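Local coordinates for protein phosphonomutase (Burkholderia cenocepacia J2315, PDB 4MG4) that is of unresolved function but belongs to the phosphoenolpyruvate phosphomutase family and folds as a closed barrel of eight parallel strands wrapped by helices, at residues Arg132-Ala138 and Ala182-Tyr187; Thr161-Phe165 and Val197-Arg201; Leu78-Val82 and Arg113-Ile117; Ala16-His22 and Val153-Ile157; Leu30-Trp34 and Pro245-Ala249. All coordinates share one frame; numbering follows the deposited sequence.

Contact 1: Arg132-Ala138 and Ala182-Tyr187; sequences RDVDEAA and ARARAY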
# COMPACT_ATOMS: atom_id res chain seq x y z
N ARG A 132 -31.22 -1.23 2.86
CA ARG A 132 -32.07 -0.33 3.66
C ARG A 132 -33.38 0.03 2.90
O ARG A 132 -33.40 0.11 1.64
CB ARG A 132 -31.32 0.96 3.99
CG ARG A 132 -30.05 0.81 4.76
CD ARG A 132 -29.36 2.12 5.03
NE ARG A 132 -28.06 1.82 5.52
CZ ARG A 132 -27.71 1.80 6.81
NH1 ARG A 132 -28.56 2.13 7.75
NH2 ARG A 132 -26.51 1.45 7.13
N ASP A 133 -34.47 0.23 3.65
CA ASP A 133 -35.68 0.84 3.10
C ASP A 133 -35.29 2.10 2.31
O ASP A 133 -34.38 2.85 2.73
CB ASP A 133 -36.59 1.28 4.23
CG ASP A 133 -37.79 2.05 3.74
OD1 ASP A 133 -38.80 1.41 3.41
OD2 ASP A 133 -37.74 3.31 3.70
N VAL A 134 -35.95 2.28 1.18
CA VAL A 134 -35.68 3.41 0.26
C VAL A 134 -35.62 4.74 1.00
O VAL A 134 -34.70 5.55 0.78
CB VAL A 134 -36.68 3.47 -0.91
CG1 VAL A 134 -38.12 3.57 -0.46
CG2 VAL A 134 -36.35 4.62 -1.84
N ASP A 135 -36.58 5.00 1.88
CA ASP A 135 -36.59 6.30 2.54
C ASP A 135 -35.58 6.41 3.69
O ASP A 135 -35.09 7.52 3.98
CB ASP A 135 -38.01 6.70 2.93
CG ASP A 135 -38.88 6.90 1.68
OD1 ASP A 135 -38.41 7.68 0.81
OD2 ASP A 135 -39.95 6.24 1.52
N GLU A 136 -35.21 5.29 4.30
CA GLU A 136 -34.11 5.29 5.29
C GLU A 136 -32.80 5.61 4.59
O GLU A 136 -32.02 6.44 5.04
CB GLU A 136 -34.03 3.95 6.00
CG GLU A 136 -33.26 4.04 7.31
CD GLU A 136 -32.68 2.73 7.80
OE1 GLU A 136 -33.51 1.85 8.14
OE2 GLU A 136 -31.40 2.63 7.83
N ALA A 137 -32.60 5.00 3.44
CA ALA A 137 -31.41 5.25 2.61
C ALA A 137 -31.37 6.70 2.14
O ALA A 137 -30.37 7.35 2.17
CB ALA A 137 -31.34 4.30 1.43
N ALA A 138 -32.51 7.21 1.70
CA ALA A 138 -32.61 8.59 1.25
C ALA A 138 -32.37 9.58 2.35
O ALA A 138 -31.76 10.60 2.12
CB ALA A 138 -33.96 8.85 0.58
N ALA A 182 -36.64 3.46 -8.95
CA ALA A 182 -37.40 4.04 -7.84
C ALA A 182 -36.44 4.55 -6.75
O ALA A 182 -36.64 5.61 -6.18
CB ALA A 182 -38.38 3.05 -7.26
N ARG A 183 -35.39 3.76 -6.47
CA ARG A 183 -34.36 4.23 -5.53
C ARG A 183 -33.65 5.46 -6.06
O ARG A 183 -33.45 6.43 -5.32
CB ARG A 183 -33.40 3.12 -5.17
CG ARG A 183 -34.00 2.17 -4.19
CD ARG A 183 -33.08 1.00 -3.86
NE ARG A 183 -33.77 0.05 -2.97
CZ ARG A 183 -33.79 0.10 -1.64
NH1 ARG A 183 -33.15 1.02 -0.96
NH2 ARG A 183 -34.47 -0.84 -0.96
N ALA A 184 -33.30 5.44 -7.35
CA ALA A 184 -32.61 6.57 -7.96
C ALA A 184 -33.42 7.86 -7.86
O ALA A 184 -32.87 8.93 -7.52
CB ALA A 184 -32.30 6.26 -9.40
N ARG A 185 -34.72 7.77 -8.09
CA ARG A 185 -35.56 8.96 -7.94
C ARG A 185 -35.61 9.48 -6.50
O ARG A 185 -35.55 10.71 -6.27
CB ARG A 185 -36.97 8.70 -8.49
CG ARG A 185 -37.04 8.52 -10.00
CD ARG A 185 -38.47 8.46 -10.52
NE ARG A 185 -39.20 7.31 -10.04
CZ ARG A 185 -39.21 6.10 -10.60
NH1 ARG A 185 -38.57 5.85 -11.73
NH2 ARG A 185 -39.93 5.14 -10.04
N ALA A 186 -35.72 8.59 -5.55
CA ALA A 186 -35.73 8.99 -4.14
C ALA A 186 -34.38 9.60 -3.75
O ALA A 186 -34.32 10.60 -3.04
CB ALA A 186 -36.05 7.80 -3.24
N TYR A 187 -33.30 8.96 -4.20
CA TYR A 187 -31.97 9.45 -3.86
C TYR A 187 -31.64 10.79 -4.51
O TYR A 187 -31.07 11.66 -3.86
CB TYR A 187 -30.89 8.40 -4.23
CG TYR A 187 -31.05 7.07 -3.54
CD1 TYR A 187 -31.95 6.85 -2.53
CD2 TYR A 187 -30.24 5.99 -3.90
CE1 TYR A 187 -32.11 5.59 -1.94
CE2 TYR A 187 -30.38 4.76 -3.33
CZ TYR A 187 -31.30 4.53 -2.32
OH TYR A 187 -31.44 3.27 -1.76
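Val134 and Ala186 meet at the apolar centre, Val134 CG2 pressing on Ala186 CB at 3.5 Å, closer than usual for two carbons. Val134 CG2 lies anti to the backbone N, the branch that faces helix 174-190. Beside it Ala137 CB lies 3.4 Å from Tyr187 OH, with Tyr187 CE1 close behind, and Ala138 CB completes the patch against Tyr187 CD1. The local axes of 134-138 and 182-187, parts of neighbouring outer barrel helices, approach to 9.4 Å at a crossing angle of -36°. At the polar edge the extended Arg183 side chain passes Val134, whose CB lies over one face of the guanidinium. Both terminal nitrogens of Arg183 grip one backbone oxygen end-on, Arg183 NH1 at 2.8 Å and Arg183 NH2 at 3.0 Å from Arg132 O. Arg183 NH1 also donates to Tyr187 OH at 2.9 Å, and that hydroxyl is bonded in turn to Asp123. Arg132 O thus receives two N-H groups just ahead of the helix that Asp133 caps. In-plane partners along its edge, Arg132 O and Tyr187 OH, fix the rotation of the guanidinium, and Asp123, a long and weak ion partner of Arg183 NH1, may partly balance its charge.

Contact 2: Thr161-Phe165 and Val197-Arg201; sequences TDVFF and VPGLR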
# COMPACT_ATOMS: atom_id res chain seq x y z
N THR A 161 -26.41 2.05 -5.11
CA THR A 161 -27.51 1.14 -4.77
C THR A 161 -27.08 -0.28 -5.04
O THR A 161 -26.45 -0.56 -6.07
CB THR A 161 -28.85 1.45 -5.48
OG1 THR A 161 -29.83 0.56 -4.97
CG2 THR A 161 -28.80 1.35 -6.98
N ASP A 162 -27.36 -1.16 -4.09
CA ASP A 162 -26.98 -2.56 -4.22
C ASP A 162 -28.05 -3.48 -4.79
O ASP A 162 -27.89 -4.70 -4.70
CB ASP A 162 -26.46 -3.05 -2.90
CG ASP A 162 -25.06 -2.55 -2.60
OD1 ASP A 162 -24.31 -2.12 -3.50
OD2 ASP A 162 -24.68 -2.60 -1.41
N VAL A 163 -29.10 -2.94 -5.41
CA VAL A 163 -30.19 -3.77 -5.95
C VAL A 163 -29.65 -4.88 -6.82
O VAL A 163 -30.06 -6.05 -6.67
CB VAL A 163 -31.23 -2.94 -6.73
CG1 VAL A 163 -32.25 -3.82 -7.47
CG2 VAL A 163 -31.96 -2.03 -5.77
N PHE A 164 -28.78 -4.53 -7.77
CA PHE A 164 -28.28 -5.55 -8.72
C PHE A 164 -27.13 -6.31 -8.10
O PHE A 164 -26.96 -7.50 -8.37
CB PHE A 164 -27.87 -4.91 -10.07
CG PHE A 164 -29.01 -4.64 -11.00
CD1 PHE A 164 -29.54 -5.63 -11.79
CD2 PHE A 164 -29.56 -3.43 -11.07
CE1 PHE A 164 -30.60 -5.35 -12.64
CE2 PHE A 164 -30.60 -3.11 -11.95
CZ PHE A 164 -31.12 -4.10 -12.73
N PHE A 165 -26.35 -5.64 -7.27
CA PHE A 165 -25.11 -6.14 -6.73
C PHE A 165 -25.38 -7.38 -5.85
O PHE A 165 -24.63 -8.37 -5.90
CB PHE A 165 -24.44 -5.05 -5.86
CG PHE A 165 -23.10 -5.48 -5.29
CD1 PHE A 165 -22.04 -5.61 -6.15
CD2 PHE A 165 -22.94 -5.73 -3.94
CE1 PHE A 165 -20.81 -6.03 -5.68
CE2 PHE A 165 -21.71 -6.16 -3.45
CZ PHE A 165 -20.65 -6.29 -4.33
N VAL A 197 -24.55 1.81 -9.83
CA VAL A 197 -25.26 0.53 -9.86
C VAL A 197 -24.25 -0.61 -10.16
O VAL A 197 -24.19 -1.09 -11.29
CB VAL A 197 -26.43 0.54 -10.88
CG1 VAL A 197 -27.26 -0.74 -10.72
CG2 VAL A 197 -27.29 1.76 -10.65
N PRO A 198 -23.47 -1.03 -9.17
CA PRO A 198 -22.59 -2.16 -9.39
C PRO A 198 -23.33 -3.44 -9.60
O PRO A 198 -24.50 -3.58 -9.20
CB PRO A 198 -21.76 -2.20 -8.10
CG PRO A 198 -22.59 -1.55 -7.05
CD PRO A 198 -23.30 -0.46 -7.81
N GLY A 199 -22.67 -4.38 -10.26
CA GLY A 199 -23.29 -5.65 -10.50
C GLY A 199 -24.16 -5.72 -11.71
O GLY A 199 -24.66 -6.78 -12.04
N LEU A 200 -24.27 -4.62 -12.43
CA LEU A 200 -25.07 -4.53 -13.61
C LEU A 200 -24.17 -4.53 -14.86
O LEU A 200 -23.32 -3.67 -15.01
CB LEU A 200 -25.89 -3.24 -13.56
CG LEU A 200 -26.79 -3.03 -14.76
CD1 LEU A 200 -27.79 -4.20 -14.91
CD2 LEU A 200 -27.44 -1.68 -14.69
N ARG A 201 -24.35 -5.54 -15.72
CA ARG A 201 -23.58 -5.77 -16.96
C ARG A 201 -24.43 -5.87 -18.24
O ARG A 201 -23.89 -5.83 -19.31
CB ARG A 201 -22.73 -7.08 -16.78
O HOH W 1 -26.55 -2.65 -7.79
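Water 1 is gripped by three backbone groups and joins the two loops: it donates to Thr161 O at 2.7 Å and to Pro198 O at 2.7 Å, and accepts from Phe164 N at 2.9 Å. No direct hydrogen bond links the segments, so this water carries the polar part of the contact. Around it the packing is apolar. The Phe164 ring receives Leu200 CD1 over the centre of one face, a CH-pi contact with the methyl 3.8 Å from the centroid and 12° off the ring normal. Val197 CG1 comes obliquely to the same ring, 3.6 Å from Phe164 CD2. The other branch, Val197 CG2, lies alongside Thr161 CG2, the two side chains pointing the same way. Pro198 packs on 161-165, its CD against Thr161 O and its CB 3.9 Å from Phe165 CD1; Phe165 crosses the proline at about a right angle. Gly199, at positive phi (85°) in the type II turn from Val197 to Leu200, brings its CA within 4.2 Å of Phe165 CA. Beyond the contact Asp162 is held by a salt bridge to Arg160, and Thr161 OG1 is hydrogen-bonded to Asp123. Loops 161-165 and 197-201 directly follow the adjacent parallel strands 156-160 and 194-196, so they meet at the C-terminal ends of the strands, the end where TIM barrels characteristically carry their active sites.

Contact 3: Leu78-Val82 and Arg113-Ile117; sequences LERIV and RAGAI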
# COMPACT_ATOMS: atom_id res chain seq x y z
N LEU A 78 -7.13 8.85 3.65
CA LEU A 78 -7.65 9.87 2.75
C LEU A 78 -6.84 11.14 2.71
O LEU A 78 -6.54 11.63 1.66
CB LEU A 78 -9.11 10.19 3.11
CG LEU A 78 -9.80 11.27 2.28
CD1 LEU A 78 -9.81 10.85 0.82
CD2 LEU A 78 -11.22 11.51 2.78
N GLU A 79 -6.47 11.69 3.86
CA GLU A 79 -5.66 12.92 3.88
C GLU A 79 -4.34 12.71 3.18
O GLU A 79 -3.90 13.60 2.47
CB GLU A 79 -5.44 13.42 5.33
CG GLU A 79 -6.69 13.86 6.03
CD GLU A 79 -6.47 14.38 7.45
OE1 GLU A 79 -5.33 14.32 8.00
OE2 GLU A 79 -7.47 14.74 8.05
N ARG A 80 -3.68 11.57 3.40
CA ARG A 80 -2.38 11.32 2.74
C ARG A 80 -2.54 11.23 1.24
O ARG A 80 -1.69 11.73 0.48
CB ARG A 80 -1.69 10.07 3.27
CG ARG A 80 -1.25 10.19 4.70
CD ARG A 80 -0.44 8.96 5.11
NE ARG A 80 -0.23 8.98 6.56
CZ ARG A 80 0.57 9.85 7.17
NH1 ARG A 80 1.24 10.77 6.46
NH2 ARG A 80 0.71 9.82 8.50
N ILE A 81 -3.64 10.61 0.80
CA ILE A 81 -3.97 10.54 -0.62
C ILE A 81 -4.24 11.93 -1.20
O ILE A 81 -3.69 12.28 -2.25
CB ILE A 81 -5.17 9.60 -0.88
CG1 ILE A 81 -4.73 8.14 -0.65
CG2 ILE A 81 -5.73 9.78 -2.29
CD1 ILE A 81 -5.85 7.11 -0.53
N VAL A 82 -5.03 12.72 -0.50
CA VAL A 82 -5.39 14.04 -0.97
C VAL A 82 -4.16 14.91 -1.13
O VAL A 82 -4.03 15.60 -2.12
CB VAL A 82 -6.43 14.70 -0.04
CG1 VAL A 82 -6.54 16.21 -0.31
CG2 VAL A 82 -7.78 14.03 -0.22
N ARG A 113 -13.45 17.87 5.48
CA ARG A 113 -12.31 18.36 6.28
C ARG A 113 -10.99 17.68 5.86
O ARG A 113 -9.93 18.36 5.83
CB ARG A 113 -12.58 18.19 7.77
CG ARG A 113 -13.71 19.08 8.17
CD ARG A 113 -14.25 18.70 9.53
NE ARG A 113 -15.45 19.45 9.85
CZ ARG A 113 -16.53 18.98 10.44
NH1 ARG A 113 -16.65 17.74 10.90
NH2 ARG A 113 -17.55 19.84 10.61
N ALA A 114 -11.06 16.40 5.49
CA ALA A 114 -9.93 15.61 4.99
C ALA A 114 -9.52 15.96 3.54
O ALA A 114 -8.44 15.60 3.11
CB ALA A 114 -10.25 14.12 5.12
N GLY A 115 -10.36 16.70 2.83
CA GLY A 115 -10.08 17.27 1.53
C GLY A 115 -10.68 16.53 0.35
O GLY A 115 -10.34 16.85 -0.82
N ALA A 116 -11.54 15.56 0.64
CA ALA A 116 -12.33 14.93 -0.45
C ALA A 116 -13.33 15.90 -1.04
O ALA A 116 -13.88 16.74 -0.30
CB ALA A 116 -13.06 13.69 0.01
N ILE A 117 -13.65 15.74 -2.34
CA ILE A 117 -14.67 16.57 -3.01
C ILE A 117 -15.88 15.77 -3.48
O ILE A 117 -16.73 16.27 -4.20
CB ILE A 117 -14.03 17.42 -4.14
CG1 ILE A 117 -13.20 16.60 -5.11
CG2 ILE A 117 -13.12 18.45 -3.47
CD1 ILE A 117 -13.94 15.48 -5.82
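In Leu78, CG stands opposite the backbone N across the CA-CB bond (chi1 178°), and this carries CD2 to Ala114 CB at 3.6 Å and on to Ala116 CB at 4.0 Å. In Val82, one helical turn further on, it is CG1 that takes that place (chi1 166°), while CG2 sits beside the N; both methyls face the backbone oxygens of Ala114 and Gly115. The receiving chain is a Schellman motif at the C-terminal end of helix 101-113, with Gly115 at positive phi (102°) as the residue that leaves the helix. It sits in the alpha-to-beta turn between helix 101-113 and strand 118-122 of the barrel, while helix 71-84 leads into the adjacent strand 89-92. Leu78 and Val82 also rest on Val89, so the helix covers the strand and the neighbouring turn together. No hydrogen bond crosses the contact; the joint is made by van der Waals packing. Ala114 provides its centre, its methyl taken between Leu78 CD2 and the aliphatic part of Glu79, whose extended chain runs past Ala114, with Glu79 OE2 near Ala114 CA. Glu79 CG lies 3.7 Å from Ala114 CB, and Val82 CG2 comes to 3.7 Å from Ala114 O.

Contact 4: Ala16-His22 and Val153-Ile157; sequences AIFRSLH and VDYFI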
# COMPACT_ATOMS: atom_id res chain seq x y z
N ALA A 16 -15.72 21.33 -8.65
CA ALA A 16 -16.33 21.72 -9.93
C ALA A 16 -15.77 20.89 -11.10
O ALA A 16 -16.54 20.45 -11.97
CB ALA A 16 -16.15 23.23 -10.20
N ILE A 17 -14.45 20.68 -11.11
CA ILE A 17 -13.79 19.89 -12.14
C ILE A 17 -14.37 18.46 -12.10
O ILE A 17 -14.80 17.92 -13.09
CB ILE A 17 -12.26 19.86 -11.96
CG1 ILE A 17 -11.66 21.25 -12.25
CG2 ILE A 17 -11.60 18.79 -12.82
CD1 ILE A 17 -10.19 21.43 -11.89
N PHE A 18 -14.37 17.87 -10.91
CA PHE A 18 -14.91 16.50 -10.74
C PHE A 18 -16.35 16.37 -11.25
O PHE A 18 -16.68 15.49 -12.03
CB PHE A 18 -14.79 16.08 -9.29
CG PHE A 18 -15.12 14.62 -9.03
CD1 PHE A 18 -14.26 13.60 -9.46
CD2 PHE A 18 -16.26 14.28 -8.39
CE1 PHE A 18 -14.55 12.29 -9.18
CE2 PHE A 18 -16.56 12.95 -8.09
CZ PHE A 18 -15.70 11.94 -8.50
N ARG A 19 -17.21 17.29 -10.84
CA ARG A 19 -18.61 17.28 -11.30
C ARG A 19 -18.71 17.35 -12.83
O ARG A 19 -19.49 16.60 -13.45
CB ARG A 19 -19.32 18.49 -10.66
CG ARG A 19 -20.81 18.50 -10.95
CD ARG A 19 -21.51 19.69 -10.32
NE ARG A 19 -21.38 19.61 -8.88
CZ ARG A 19 -22.10 18.84 -8.08
NH1 ARG A 19 -23.06 18.08 -8.53
NH2 ARG A 19 -21.84 18.82 -6.77
N SER A 20 -17.91 18.24 -13.43
CA SER A 20 -17.91 18.47 -14.90
C SER A 20 -17.49 17.25 -15.72
O SER A 20 -17.81 17.14 -16.92
CB SER A 20 -17.06 19.69 -15.24
OG SER A 20 -15.68 19.37 -15.31
N LEU A 21 -16.77 16.35 -15.10
CA LEU A 21 -16.30 15.15 -15.77
C LEU A 21 -17.35 14.04 -15.89
O LEU A 21 -17.13 13.05 -16.61
CB LEU A 21 -15.02 14.61 -15.07
CG LEU A 21 -13.76 15.49 -15.25
CD1 LEU A 21 -12.73 15.04 -14.25
CD2 LEU A 21 -13.32 15.39 -16.71
N HIS A 22 -18.46 14.21 -15.21
CA HIS A 22 -19.57 13.26 -15.34
C HIS A 22 -20.39 13.61 -16.55
O HIS A 22 -21.26 14.46 -16.47
CB HIS A 22 -20.44 13.27 -14.08
CG HIS A 22 -19.74 12.75 -12.85
ND1 HIS A 22 -18.78 13.48 -12.19
CD2 HIS A 22 -19.92 11.62 -12.13
CE1 HIS A 22 -18.34 12.78 -11.16
NE2 HIS A 22 -19.03 11.66 -11.08
N VAL A 153 -19.32 23.74 0.18
CA VAL A 153 -18.44 23.15 -0.80
C VAL A 153 -19.22 22.51 -1.97
O VAL A 153 -20.35 22.06 -1.78
CB VAL A 153 -17.51 22.08 -0.19
CG1 VAL A 153 -16.48 22.71 0.74
CG2 VAL A 153 -18.28 20.99 0.50
N ASP A 154 -18.56 22.45 -3.12
CA ASP A 154 -19.06 21.76 -4.34
C ASP A 154 -18.61 20.29 -4.19
O ASP A 154 -17.43 19.96 -4.33
CB ASP A 154 -18.44 22.41 -5.56
CG ASP A 154 -19.07 22.00 -6.86
OD1 ASP A 154 -19.77 20.99 -6.90
OD2 ASP A 154 -18.82 22.74 -7.87
N TYR A 155 -19.57 19.44 -3.83
CA TYR A 155 -19.27 18.08 -3.36
C TYR A 155 -20.23 17.10 -3.99
O TYR A 155 -21.45 17.32 -3.99
CB TYR A 155 -19.45 18.02 -1.85
CG TYR A 155 -19.06 16.71 -1.16
CD1 TYR A 155 -17.78 16.49 -0.69
CD2 TYR A 155 -19.98 15.71 -0.96
CE1 TYR A 155 -17.46 15.30 0.00
CE2 TYR A 155 -19.68 14.55 -0.25
CZ TYR A 155 -18.40 14.34 0.22
OH TYR A 155 -18.04 13.21 0.93
N PHE A 156 -19.67 16.05 -4.57
CA PHE A 156 -20.44 15.11 -5.40
C PHE A 156 -20.77 13.85 -4.58
O PHE A 156 -19.89 13.00 -4.25
CB PHE A 156 -19.64 14.80 -6.65
CG PHE A 156 -20.42 14.11 -7.74
CD1 PHE A 156 -20.73 12.75 -7.64
CD2 PHE A 156 -20.80 14.81 -8.85
CE1 PHE A 156 -21.46 12.11 -8.65
CE2 PHE A 156 -21.54 14.15 -9.86
CZ PHE A 156 -21.88 12.83 -9.74
N ILE A 157 -22.06 13.67 -4.30
CA ILE A 157 -22.57 12.47 -3.62
C ILE A 157 -23.01 11.46 -4.66
O ILE A 157 -24.00 11.66 -5.34
CB ILE A 157 -23.73 12.79 -2.63
CG1 ILE A 157 -23.22 13.77 -1.54
CG2 ILE A 157 -24.25 11.53 -1.98
CD1 ILE A 157 -24.33 14.31 -0.66
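Phe156 offers one face to two aromatic partners, His22 stacked on it and Phe18 edge-on, the three forming an aromatic cluster. The His22 ring forms an offset stack with it, planes 16° and centroids 3.8 Å apart, the two side chains coming from opposite directions; Phe156 CZ sits over the rim of the imidazole. Phe18 stands at 90° to Phe156 in an offset edge-to-face pair, Phe18 CD2 touching Phe156 CB at 3.8 Å. His22 is held by its ND1, which donates to Phe18 O at 2.9 Å, while NE2 is bonded to Arg238. The polar side belongs to Arg19, whose chain bends at chi3 (-62°) and brings the guanidinium nearly coplanar with the Asp154 carboxylate. Two nitrogens grip one oxygen side-on: Arg19 NE meets the syn lone pair of Asp154 OD1 at 2.9 Å, and Arg19 NH2 reaches Asp154 OD1 at 3.0 Å. Phe156 CD2 lies over one face of this guanidinium. Arg19 NH1 makes a second salt bridge, to Asp193, so the cation is shared by two carboxylates. Helix 11-20 lies across the N-terminal end of strand 156-160, with Phe18 reaching Leu28 of strand 28-33 and Ile117 just before strand 118-122.

Contact 5: Leu30-Trp34 and Pro245-Ala249; sequences LFNVW and PYLQA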
# COMPACT_ATOMS: atom_id res chain seq x y z
N LEU A 30 -12.41 5.95 -13.45
CA LEU A 30 -11.70 6.08 -12.15
C LEU A 30 -11.06 4.79 -11.80
O LEU A 30 -11.66 3.74 -11.94
CB LEU A 30 -12.64 6.46 -10.98
CG LEU A 30 -13.22 7.88 -11.09
CD1 LEU A 30 -14.25 8.12 -9.98
CD2 LEU A 30 -12.12 8.92 -11.10
N PHE A 31 -9.84 4.88 -11.23
CA PHE A 31 -9.12 3.74 -10.68
C PHE A 31 -8.93 4.04 -9.20
O PHE A 31 -8.66 5.22 -8.80
CB PHE A 31 -7.76 3.56 -11.39
CG PHE A 31 -7.91 3.40 -12.84
CD1 PHE A 31 -8.21 2.19 -13.35
CD2 PHE A 31 -7.93 4.53 -13.66
CE1 PHE A 31 -8.40 2.02 -14.70
CE2 PHE A 31 -8.13 4.37 -15.01
CZ PHE A 31 -8.40 3.13 -15.52
N ASN A 32 -9.25 3.03 -8.38
CA ASN A 32 -9.23 3.20 -6.95
C ASN A 32 -7.79 3.06 -6.44
O ASN A 32 -7.13 2.07 -6.76
CB ASN A 32 -10.09 2.17 -6.24
CG ASN A 32 -11.55 2.38 -6.46
OD1 ASN A 32 -11.97 3.49 -6.84
ND2 ASN A 32 -12.34 1.33 -6.27
N VAL A 33 -7.34 4.07 -5.71
CA VAL A 33 -6.02 4.09 -5.07
C VAL A 33 -6.25 3.88 -3.57
O VAL A 33 -7.36 4.01 -3.06
CB VAL A 33 -5.20 5.35 -5.39
CG1 VAL A 33 -4.94 5.43 -6.90
CG2 VAL A 33 -5.92 6.62 -4.90
N TRP A 34 -5.18 3.54 -2.87
CA TRP A 34 -5.25 3.08 -1.49
C TRP A 34 -4.17 3.67 -0.58
O TRP A 34 -4.15 3.37 0.61
CB TRP A 34 -5.23 1.54 -1.44
CG TRP A 34 -4.00 1.01 -2.07
CD1 TRP A 34 -2.81 0.72 -1.45
CD2 TRP A 34 -3.83 0.66 -3.43
NE1 TRP A 34 -1.91 0.22 -2.35
CE2 TRP A 34 -2.51 0.16 -3.58
CE3 TRP A 34 -4.65 0.71 -4.56
CZ2 TRP A 34 -2.01 -0.23 -4.80
CZ3 TRP A 34 -4.13 0.34 -5.78
CH2 TRP A 34 -2.84 -0.18 -5.88
N PRO A 245 -7.37 -2.57 -9.73
CA PRO A 245 -6.03 -2.06 -9.77
C PRO A 245 -5.14 -2.66 -8.65
O PRO A 245 -4.01 -3.13 -8.91
CB PRO A 245 -6.21 -0.55 -9.60
CG PRO A 245 -7.58 -0.28 -10.17
CD PRO A 245 -8.38 -1.47 -9.76
N TYR A 246 -5.67 -2.64 -7.43
CA TYR A 246 -4.92 -3.19 -6.29
C TYR A 246 -4.57 -4.66 -6.50
O TYR A 246 -3.39 -5.07 -6.27
CB TYR A 246 -5.74 -3.03 -5.02
CG TYR A 246 -5.09 -3.62 -3.78
CD1 TYR A 246 -4.12 -2.92 -3.07
CD2 TYR A 246 -5.48 -4.87 -3.32
CE1 TYR A 246 -3.52 -3.47 -1.94
CE2 TYR A 246 -4.87 -5.43 -2.22
CZ TYR A 246 -3.90 -4.71 -1.51
OH TYR A 246 -3.32 -5.27 -0.35
N LEU A 247 -5.56 -5.43 -6.95
CA LEU A 247 -5.38 -6.86 -7.22
C LEU A 247 -4.40 -7.16 -8.31
O LEU A 247 -3.62 -8.14 -8.17
CB LEU A 247 -6.72 -7.54 -7.48
CG LEU A 247 -7.66 -7.51 -6.29
CD1 LEU A 247 -9.01 -8.09 -6.67
CD2 LEU A 247 -7.08 -8.25 -5.08
N GLN A 248 -4.37 -6.34 -9.35
CA GLN A 248 -3.33 -6.52 -10.38
C GLN A 248 -1.92 -6.23 -9.85
O GLN A 248 -0.95 -6.98 -10.14
CB GLN A 248 -3.62 -5.63 -11.60
CG GLN A 248 -4.89 -6.09 -12.31
CD GLN A 248 -4.73 -7.48 -12.87
OE1 GLN A 248 -5.41 -8.42 -12.46
NE2 GLN A 248 -3.78 -7.63 -13.77
N ALA A 249 -1.78 -5.14 -9.11
CA ALA A 249 -0.48 -4.78 -8.47
C ALA A 249 -0.01 -5.94 -7.57
O ALA A 249 1.19 -6.32 -7.59
CB ALA A 249 -0.61 -3.49 -7.68
O HOH W 2 -7.70 -0.69 -6.44
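Trp34 and Tyr246 meet with Tyr246 directing a ring edge at the indole face: their planes stand at 88°, and the centroids of the Tyr246 ring and the Trp34 five-membered ring are 5.0 Å apart. Tyr246 CD1 does the touching, 3.5 Å from Trp34 CE2. Next to it Tyr246 CB makes a CH-pi contact over the face of the indole, 4.1 Å from the centroid of the Trp34 six-membered ring. Trp34 CG sits between its backbone N and carbonyl carbon (chi1 59°), which turns the indole toward the helix, where its far end comes obliquely to Ala249 CB. The residue just after the first strand of the TIM barrel, 28-33, is thus joined to the last helix, 244-259, on the seam where the barrel closes. Pro245 packs on the strand side of the tyrosine: its CG reaches Phe31 CB at 4.0 Å near the edge of the Phe31 ring, and its CB faces Asn32 O. Water 2 bridges the backbones, donating to Asn32 O at 2.8 Å and accepting from Tyr246 N at 3.0 Å. Leu253 of the second subunit packs on Pro245, and Gly37 of that subunit on Tyr246.

Overall arrangement
The five contacts are spread round one TIM barrel. Contacts 1 and 2 share a border where Arg183 CD lies 3.5 Å from Thr161 OG1, and Asp123 bonds to both Tyr187 and Thr161. Contacts 3 and 4 are joined through Ile117, whose O is 3.0 Å from Phe156 N, a probable sheet hydrogen bond, and whose side chain packs on Phe18. Contact 5 touches contact 3 through Ile81 against Val33 and Trp34, and contact 4 where Phe18 meets Leu30. Contact 2 lies at the C-terminal strand ends, where TIM barrels carry their active sites, contact 4 at the N-terminal end, their centres about 23 Å apart; contacts 1 and 5 have centres about 29 Å apart.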